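PDB 3H5T: transcriptional regulator, LacI family from Corynebacterium glutamicum, which acts as an inositol-dependent transcriptional activator of the inositol phosphate synthase gene, binding palindromic promoter sites and helping to regulate cell wall biogenesis. Local coordinates for residues Leu184-Ile197 / Asp268-Ala280. Sequence-based numbering, arbitrary orientation.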
ATOM      1  N   LEU A 184       8.766 -21.442   1.267  1.00 36.11           N
ATOM      2  CA  LEU A 184       9.045 -21.953   2.605  1.00 36.33           C
ATOM      3  C   LEU A 184       8.977 -23.470   2.606  1.00 36.35           C
ATOM      4  O   LEU A 184       9.790 -24.134   3.246  1.00 37.02           O
ATOM      5  CB  LEU A 184       8.043 -21.401   3.628  1.00 34.27           C
ATOM      6  CG  LEU A 184       8.195 -19.940   4.045  1.00 33.29           C
ATOM      7  CD1 LEU A 184       7.133 -19.585   5.065  1.00 31.54           C
ATOM      8  CD2 LEU A 184       9.587 -19.722   4.623  1.00 33.83           C
ATOM      9  N   ILE A 185       8.001 -24.009   1.885  1.00 36.47           N
ATOM     10  CA  ILE A 185       7.821 -25.452   1.797  1.00 37.34           C
ATOM     11  C   ILE A 185       8.981 -26.085   1.027  1.00 38.38           C
ATOM     12  O   ILE A 185       9.460 -27.159   1.388  1.00 38.34           O
ATOM     13  CB  ILE A 185       6.501 -25.807   1.078  1.00 36.93           C
ATOM     14  CG1 ILE A 185       5.307 -25.264   1.870  1.00 36.07           C
ATOM     15  CG2 ILE A 185       6.392 -27.316   0.905  1.00 35.89           C
ATOM     16  CD1 ILE A 185       5.098 -25.925   3.204  1.00 36.73           C
ATOM     17  N   ASP A 186       9.430 -25.407  -0.026  1.00 38.40           N
ATOM     18  CA  ASP A 186      10.522 -25.906  -0.846  1.00 38.91           C
ATOM     19  C   ASP A 186      11.846 -25.993  -0.096  1.00 39.63           C
ATOM     20  O   ASP A 186      12.771 -26.673  -0.544  1.00 39.39           O
ATOM     21  CB  ASP A 186      10.680 -25.042  -2.098  1.00 38.81           C
ATOM     22  CG  ASP A 186       9.517 -25.195  -3.056  1.00 40.02           C
ATOM     23  OD1 ASP A 186       8.793 -26.208  -2.946  1.00 41.10           O
ATOM     24  OD2 ASP A 186       9.330 -24.313  -3.923  1.00 41.07           O
ATOM     25  N   ALA A 187      11.941 -25.303   1.037  1.00 39.99           N
ATOM     26  CA  ALA A 187      13.156 -25.347   1.851  1.00 40.08           C
ATOM     27  C   ALA A 187      12.951 -26.350   2.987  1.00 40.16           C
ATOM     28  O   ALA A 187      13.717 -26.394   3.945  1.00 40.66           O
ATOM     29  CB  ALA A 187      13.483 -23.963   2.409  1.00 39.85           C
ATOM     30  N   GLY A 188      11.887 -27.141   2.871  1.00 40.85           N
ATOM     31  CA  GLY A 188      11.596 -28.164   3.858  1.00 40.42           C
ATOM     32  C   GLY A 188      11.047 -27.743   5.206  1.00 40.39           C
ATOM     33  O   GLY A 188      11.086 -28.530   6.151  1.00 41.87           O
ATOM     34  N   HIS A 189      10.532 -26.524   5.317  1.00 39.28           N
ATOM     35  CA  HIS A 189       9.979 -26.070   6.593  1.00 37.75           C
ATOM     36  C   HIS A 189       8.557 -26.602   6.779  1.00 37.24           C
ATOM     37  O   HIS A 189       7.757 -26.593   5.845  1.00 37.98           O
ATOM     38  CB  HIS A 189       9.978 -24.540   6.652  1.00 36.33           C
ATOM     39  CG  HIS A 189      11.341 -23.934   6.789  1.00 33.81           C
ATOM     40  ND1 HIS A 189      11.906 -23.642   8.014  1.00 33.17           N
ATOM     41  CD2 HIS A 189      12.250 -23.559   5.860  1.00 32.13           C
ATOM     42  CE1 HIS A 189      13.100 -23.110   7.832  1.00 31.06           C
ATOM     43  NE2 HIS A 189      13.335 -23.049   6.532  1.00 31.71           N
ATOM     44  N   ARG A 190       8.248 -27.077   7.982  1.00 36.85           N
ATOM     45  CA  ARG A 190       6.916 -27.605   8.277  1.00 37.80           C
ATOM     46  C   ARG A 190       6.372 -27.001   9.572  1.00 37.35           C
ATOM     47  O   ARG A 190       5.167 -26.982   9.802  1.00 37.25           O
ATOM     48  CB  ARG A 190       6.950 -29.139   8.385  1.00 38.19           C
ATOM     49  CG  ARG A 190       7.328 -29.871   7.094  1.00 38.81           C
ATOM     50  CD  ARG A 190       6.282 -29.690   5.997  1.00 39.28           C
ATOM     51  NE  ARG A 190       6.648 -30.371   4.753  1.00 40.23           N
ATOM     52  CZ  ARG A 190       7.693 -30.047   3.992  1.00 41.47           C
ATOM     53  NH1 ARG A 190       8.490 -29.045   4.344  1.00 41.90           N
ATOM     54  NH2 ARG A 190       7.945 -30.727   2.879  1.00 39.86           N
ATOM     55  N   LYS A 191       7.267 -26.526  10.428  1.00 37.40           N
ATOM     56  CA  LYS A 191       6.849 -25.890  11.667  1.00 36.71           C
ATOM     57  C   LYS A 191       6.837 -24.397  11.369  1.00 35.79           C
ATOM     58  O   LYS A 191       7.748 -23.656  11.741  1.00 34.90           O
ATOM     59  CB  LYS A 191       7.824 -26.220  12.802  1.00 39.06           C
ATOM     60  CG  LYS A 191       7.807 -27.695  13.201  1.00 42.40           C
ATOM     61  CD  LYS A 191       8.234 -27.894  14.648  1.00 44.32           C
ATOM     62  CE  LYS A 191       7.969 -29.321  15.099  1.00 45.83           C
ATOM     63  NZ  LYS A 191       8.241 -29.513  16.554  1.00 48.63           N
ATOM     64  N   ILE A 192       5.783 -23.972  10.680  1.00 35.41           N
ATOM     65  CA  ILE A 192       5.629 -22.588  10.263  1.00 33.00           C
ATOM     66  C   ILE A 192       4.601 -21.808  11.074  1.00 31.92           C
ATOM     67  O   ILE A 192       3.562 -22.334  11.454  1.00 32.11           O
ATOM     68  CB  ILE A 192       5.230 -22.533   8.773  1.00 33.12           C
ATOM     69  CG1 ILE A 192       6.197 -23.393   7.954  1.00 31.43           C
ATOM     70  CG2 ILE A 192       5.256 -21.088   8.269  1.00 31.70           C
ATOM     71  CD1 ILE A 192       5.740 -23.667   6.541  1.00 30.58           C
ATOM     72  N   GLY A 193       4.922 -20.546  11.338  1.00 30.87           N
ATOM     73  CA  GLY A 193       4.027 -19.668  12.063  1.00 29.22           C
ATOM     74  C   GLY A 193       3.630 -18.562  11.098  1.00 28.32           C
ATOM     75  O   GLY A 193       4.343 -18.313  10.127  1.00 27.35           O
ATOM     76  N   ILE A 194       2.499 -17.905  11.351  1.00 27.29           N
ATOM     77  CA  ILE A 194       2.027 -16.825  10.488  1.00 25.98           C
ATOM     78  C   ILE A 194       1.751 -15.570  11.310  1.00 27.29           C
ATOM     79  O   ILE A 194       1.284 -15.665  12.439  1.00 29.61           O
ATOM     80  CB  ILE A 194       0.733 -17.226   9.749  1.00 23.57           C
ATOM     81  CG1 ILE A 194       1.017 -18.397   8.799  1.00 24.96           C
ATOM     82  CG2 ILE A 194       0.182 -16.044   8.978  1.00 22.16           C
ATOM     83  CD1 ILE A 194      -0.208 -18.933   8.071  1.00 22.74           C
ATOM     84  N   LEU A 195       2.057 -14.403  10.747  1.00 26.38           N
ATOM     85  CA  LEU A 195       1.816 -13.126  11.420  1.00 27.17           C
ATOM     86  C   LEU A 195       0.951 -12.244  10.526  1.00 27.18           C
ATOM     87  O   LEU A 195       1.156 -12.195   9.311  1.00 27.34           O
ATOM     88  CB  LEU A 195       3.136 -12.404  11.722  1.00 26.33           C
ATOM     89  CG  LEU A 195       3.999 -13.018  12.822  1.00 24.96           C
ATOM     90  CD1 LEU A 195       5.285 -12.229  12.995  1.00 24.72           C
ATOM     91  CD2 LEU A 195       3.215 -13.033  14.111  1.00 24.67           C
ATOM     92  N   SER A 196      -0.006 -11.544  11.127  1.00 25.48           N
ATOM     93  CA  SER A 196      -0.910 -10.674  10.379  1.00 22.59           C
ATOM     94  C   SER A 196      -1.218  -9.381  11.090  1.00 20.20           C
ATOM     95  O   SER A 196      -0.987  -9.246  12.297  1.00 19.59           O
ATOM     96  CB  SER A 196      -2.247 -11.380  10.132  1.00 24.43           C
ATOM     97  OG  SER A 196      -2.136 -12.352   9.111  1.00 32.48           O
ATOM     98  N   ILE A 197      -1.747  -8.425  10.335  1.00 17.92           N
ATOM     99  CA  ILE A 197      -2.170  -7.164  10.927  1.00 18.35           C
ATOM    100  C   ILE A 197      -3.698  -7.259  11.067  1.00 17.28           C
ATOM    101  O   ILE A 197      -4.261  -8.334  10.861  1.00 18.72           O
ATOM    102  CB  ILE A 197      -1.713  -5.932  10.086  1.00 19.30           C
ATOM    103  CG1 ILE A 197      -2.059  -6.096   8.607  1.00 16.78           C
ATOM    104  CG2 ILE A 197      -0.208  -5.746  10.239  1.00 18.92           C
ATOM    105  CD1 ILE A 197      -1.791  -4.844   7.811  1.00 15.37           C
ATOM    106  N   ASP A 268       9.909 -23.762  18.759  1.00 40.99           N
ATOM    107  CA  ASP A 268      10.236 -24.813  17.810  1.00 41.12           C
ATOM    108  C   ASP A 268      10.074 -24.404  16.340  1.00 41.09           C
ATOM    109  O   ASP A 268      10.548 -25.107  15.447  1.00 41.19           O
ATOM    110  CB  ASP A 268       9.370 -26.035  18.105  1.00 43.18           C
ATOM    111  CG  ASP A 268       7.898 -25.683  18.232  1.00 46.03           C
ATOM    112  OD1 ASP A 268       7.548 -24.890  19.138  1.00 46.38           O
ATOM    113  OD2 ASP A 268       7.089 -26.195  17.426  1.00 48.51           O
ATOM    114  N   LEU A 269       9.410 -23.275  16.087  1.00 39.53           N
ATOM    115  CA  LEU A 269       9.193 -22.812  14.715  1.00 37.15           C
ATOM    116  C   LEU A 269      10.499 -22.573  13.962  1.00 36.52           C
ATOM    117  O   LEU A 269      11.461 -22.016  14.504  1.00 35.34           O
ATOM    118  CB  LEU A 269       8.352 -21.526  14.696  1.00 37.24           C
ATOM    119  CG  LEU A 269       6.875 -21.585  15.120  1.00 36.94           C
ATOM    120  CD1 LEU A 269       6.297 -20.184  15.113  1.00 35.79           C
ATOM    121  CD2 LEU A 269       6.085 -22.488  14.183  1.00 35.67           C
ATOM    122  N   THR A 270      10.523 -22.994  12.702  1.00 34.88           N
ATOM    123  CA  THR A 270      11.705 -22.833  11.869  1.00 34.54           C
ATOM    124  C   THR A 270      11.527 -21.707  10.851  1.00 34.95           C
ATOM    125  O   THR A 270      12.507 -21.212  10.286  1.00 35.49           O
ATOM    126  CB  THR A 270      12.030 -24.141  11.111  1.00 33.55           C
ATOM    127  OG1 THR A 270      10.965 -24.450  10.205  1.00 32.56           O
ATOM    128  CG2 THR A 270      12.204 -25.296  12.094  1.00 31.42           C
ATOM    129  N   ALA A 271      10.277 -21.306  10.624  1.00 33.33           N
ATOM    130  CA  ALA A 271       9.980 -20.242   9.669  1.00 32.76           C
ATOM    131  C   ALA A 271       8.740 -19.450  10.054  1.00 32.54           C
ATOM    132  O   ALA A 271       7.845 -19.972  10.721  1.00 33.32           O
ATOM    133  CB  ALA A 271       9.800 -20.826   8.275  1.00 31.09           C
ATOM    134  N   VAL A 272       8.694 -18.190   9.625  1.00 29.40           N
ATOM    135  CA  VAL A 272       7.558 -17.320   9.906  1.00 27.62           C
ATOM    136  C   VAL A 272       7.143 -16.571   8.644  1.00 28.51           C
ATOM    137  O   VAL A 272       7.933 -15.806   8.085  1.00 28.45           O
ATOM    138  CB  VAL A 272       7.895 -16.278  11.002  1.00 26.94           C
ATOM    139  CG1 VAL A 272       6.820 -15.193  11.050  1.00 25.83           C
ATOM    140  CG2 VAL A 272       8.009 -16.964  12.356  1.00 25.39           C
ATOM    141  N   LEU A 273       5.912 -16.799   8.192  1.00 27.38           N
ATOM    142  CA  LEU A 273       5.400 -16.113   7.007  1.00 25.76           C
ATOM    143  C   LEU A 273       4.560 -14.917   7.441  1.00 25.46           C
ATOM    144  O   LEU A 273       3.585 -15.069   8.171  1.00 26.29           O
ATOM    145  CB  LEU A 273       4.547 -17.057   6.147  1.00 24.37           C
ATOM    146  CG  LEU A 273       3.894 -16.415   4.916  1.00 22.71           C
ATOM    147  CD1 LEU A 273       3.733 -17.437   3.816  1.00 20.10           C
ATOM    148  CD2 LEU A 273       2.556 -15.800   5.292  1.00 21.39           C
ATOM    149  N   CYS A 274       4.949 -13.731   6.986  1.00 24.34           N
ATOM    150  CA  CYS A 274       4.246 -12.499   7.313  1.00 22.20           C
ATOM    151  C   CYS A 274       3.339 -12.042   6.183  1.00 20.73           C
ATOM    152  O   CYS A 274       3.644 -12.218   5.008  1.00 22.28           O
ATOM    153  CB  CYS A 274       5.243 -11.385   7.615  1.00 21.10           C
ATOM    154  SG  CYS A 274       6.290 -11.718   9.002  1.00 27.13           S
ATOM    155  N   THR A 275       2.234 -11.422   6.562  1.00 19.92           N
ATOM    156  CA  THR A 275       1.253 -10.911   5.628  1.00 20.32           C
ATOM    157  C   THR A 275       1.678  -9.547   5.075  1.00 22.04           C
ATOM    158  O   THR A 275       1.173  -9.096   4.035  1.00 20.52           O
ATOM    159  CB  THR A 275      -0.105 -10.782   6.334  1.00 20.35           C
ATOM    160  OG1 THR A 275      -0.679 -12.087   6.491  1.00 21.93           O
ATOM    161  CG2 THR A 275      -1.043  -9.903   5.551  1.00 23.25           C
ATOM    162  N   VAL A 276       2.616  -8.903   5.765  1.00 20.95           N
ATOM    163  CA  VAL A 276       3.091  -7.588   5.352  1.00 23.94           C
ATOM    164  C   VAL A 276       4.559  -7.378   5.767  1.00 24.59           C
ATOM    165  O   VAL A 276       4.951  -7.791   6.856  1.00 25.10           O
ATOM    166  CB  VAL A 276       2.166  -6.495   5.972  1.00 24.53           C
ATOM    167  CG1 VAL A 276       2.944  -5.584   6.911  1.00 25.21           C
ATOM    168  CG2 VAL A 276       1.499  -5.717   4.873  1.00 24.40           C
ATOM    169  N   ASP A 277       5.365  -6.753   4.901  1.00 24.87           N
ATOM    170  CA  ASP A 277       6.788  -6.519   5.196  1.00 24.74           C
ATOM    171  C   ASP A 277       7.042  -5.964   6.595  1.00 24.41           C
ATOM    172  O   ASP A 277       8.002  -6.363   7.260  1.00 24.26           O
ATOM    173  CB  ASP A 277       7.422  -5.548   4.191  1.00 26.22           C
ATOM    174  CG  ASP A 277       7.727  -6.188   2.850  1.00 28.91           C
ATOM    175  OD1 ASP A 277       7.590  -7.423   2.713  1.00 27.26           O
ATOM    176  OD2 ASP A 277       8.118  -5.437   1.929  1.00 30.65           O
ATOM    177  N   ALA A 278       6.197  -5.033   7.029  1.00 22.47           N
ATOM    178  CA  ALA A 278       6.347  -4.421   8.344  1.00 22.56           C
ATOM    179  C   ALA A 278       6.505  -5.486   9.414  1.00 23.51           C
ATOM    180  O   ALA A 278       7.366  -5.374  10.288  1.00 24.06           O
ATOM    181  CB  ALA A 278       5.145  -3.547   8.661  1.00 21.11           C
ATOM    182  N   LEU A 279       5.665  -6.514   9.339  1.00 23.66           N
ATOM    183  CA  LEU A 279       5.698  -7.609  10.302  1.00 23.56           C
ATOM    184  C   LEU A 279       7.022  -8.361  10.241  1.00 24.74           C
ATOM    185  O   LEU A 279       7.552  -8.787  11.272  1.00 24.98           O
ATOM    186  CB  LEU A 279       4.543  -8.580  10.051  1.00 18.96           C
ATOM    187  CG  LEU A 279       3.142  -8.141  10.473  1.00 19.54           C
ATOM    188  CD1 LEU A 279       2.144  -9.163   9.976  1.00 18.03           C
ATOM    189  CD2 LEU A 279       3.055  -8.015  11.987  1.00 18.20           C
ATOM    190  N   ALA A 280       7.547  -8.534   9.032  1.00 24.16           N
ATOM    191  CA  ALA A 280       8.819  -9.222   8.866  1.00 25.96           C
ATOM    192  C   ALA A 280       9.916  -8.426   9.574  1.00 25.29           C
ATOM    193  O   ALA A 280      10.797  -9.004  10.190  1.00 26.67           O
ATOM    194  CB  ALA A 280       9.154  -9.384   7.375  1.00 25.26           C
TER
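Strands 192-197 and 271-274 run side by side and parallel in the five-stranded sheet of one lobe of the periplasmic-binding-protein fold, and five backbone hydrogen bonds join their two segments. Thr270 N donates to Lys191 O; Gly193 N donates to Ala271 O and Gly193 O accepts from Leu273 N (2.9 Å); Leu195 N donates to Leu273 O, and its O accepts from Thr275 N. Glycine suits position 193 because Leu269 CD1 lies 3.8 Å from its CA, on the side where a CB would have to stand. At the entrance to the strands, His189 ND1 and Thr270 OG1 share a hydrogen bond, the hydroxyl lying at the ring edge near its plane, while the methyl of Ala271, small enough to fit against the imidazole, sits over a face in a CH-pi contact. Thr270 OG1 stands between its own backbone N and carbonyl carbon (chi1 64°), which turns the hydroxyl to the imidazole. Beside it, extended Lys191 reaches Asp268 in a long salt bridge, NZ to OD2 3.6 Å. Branched, apolar Leu184 spreads over the sheet, CD2 on Ala271 CB (3.8 Å) and CD1 on Leu273 CB. On the other face, equally apolar Leu195 touches both Val272 CG1 and Cys274 SG with CD1, and its CB meets Leu279 CD1 (3.8 Å). Toward the C-terminal ends of the strands, Ser196 OG and Thr275 OG1 share a hydrogen bond of 3.0 Å that satisfies two buried hydroxyls. Strands 244-247 and 299-302 flank the pair; helix 252-265 packs against Leu195 and Val272, and helix 221-235 covers Ser196 on the opposite face.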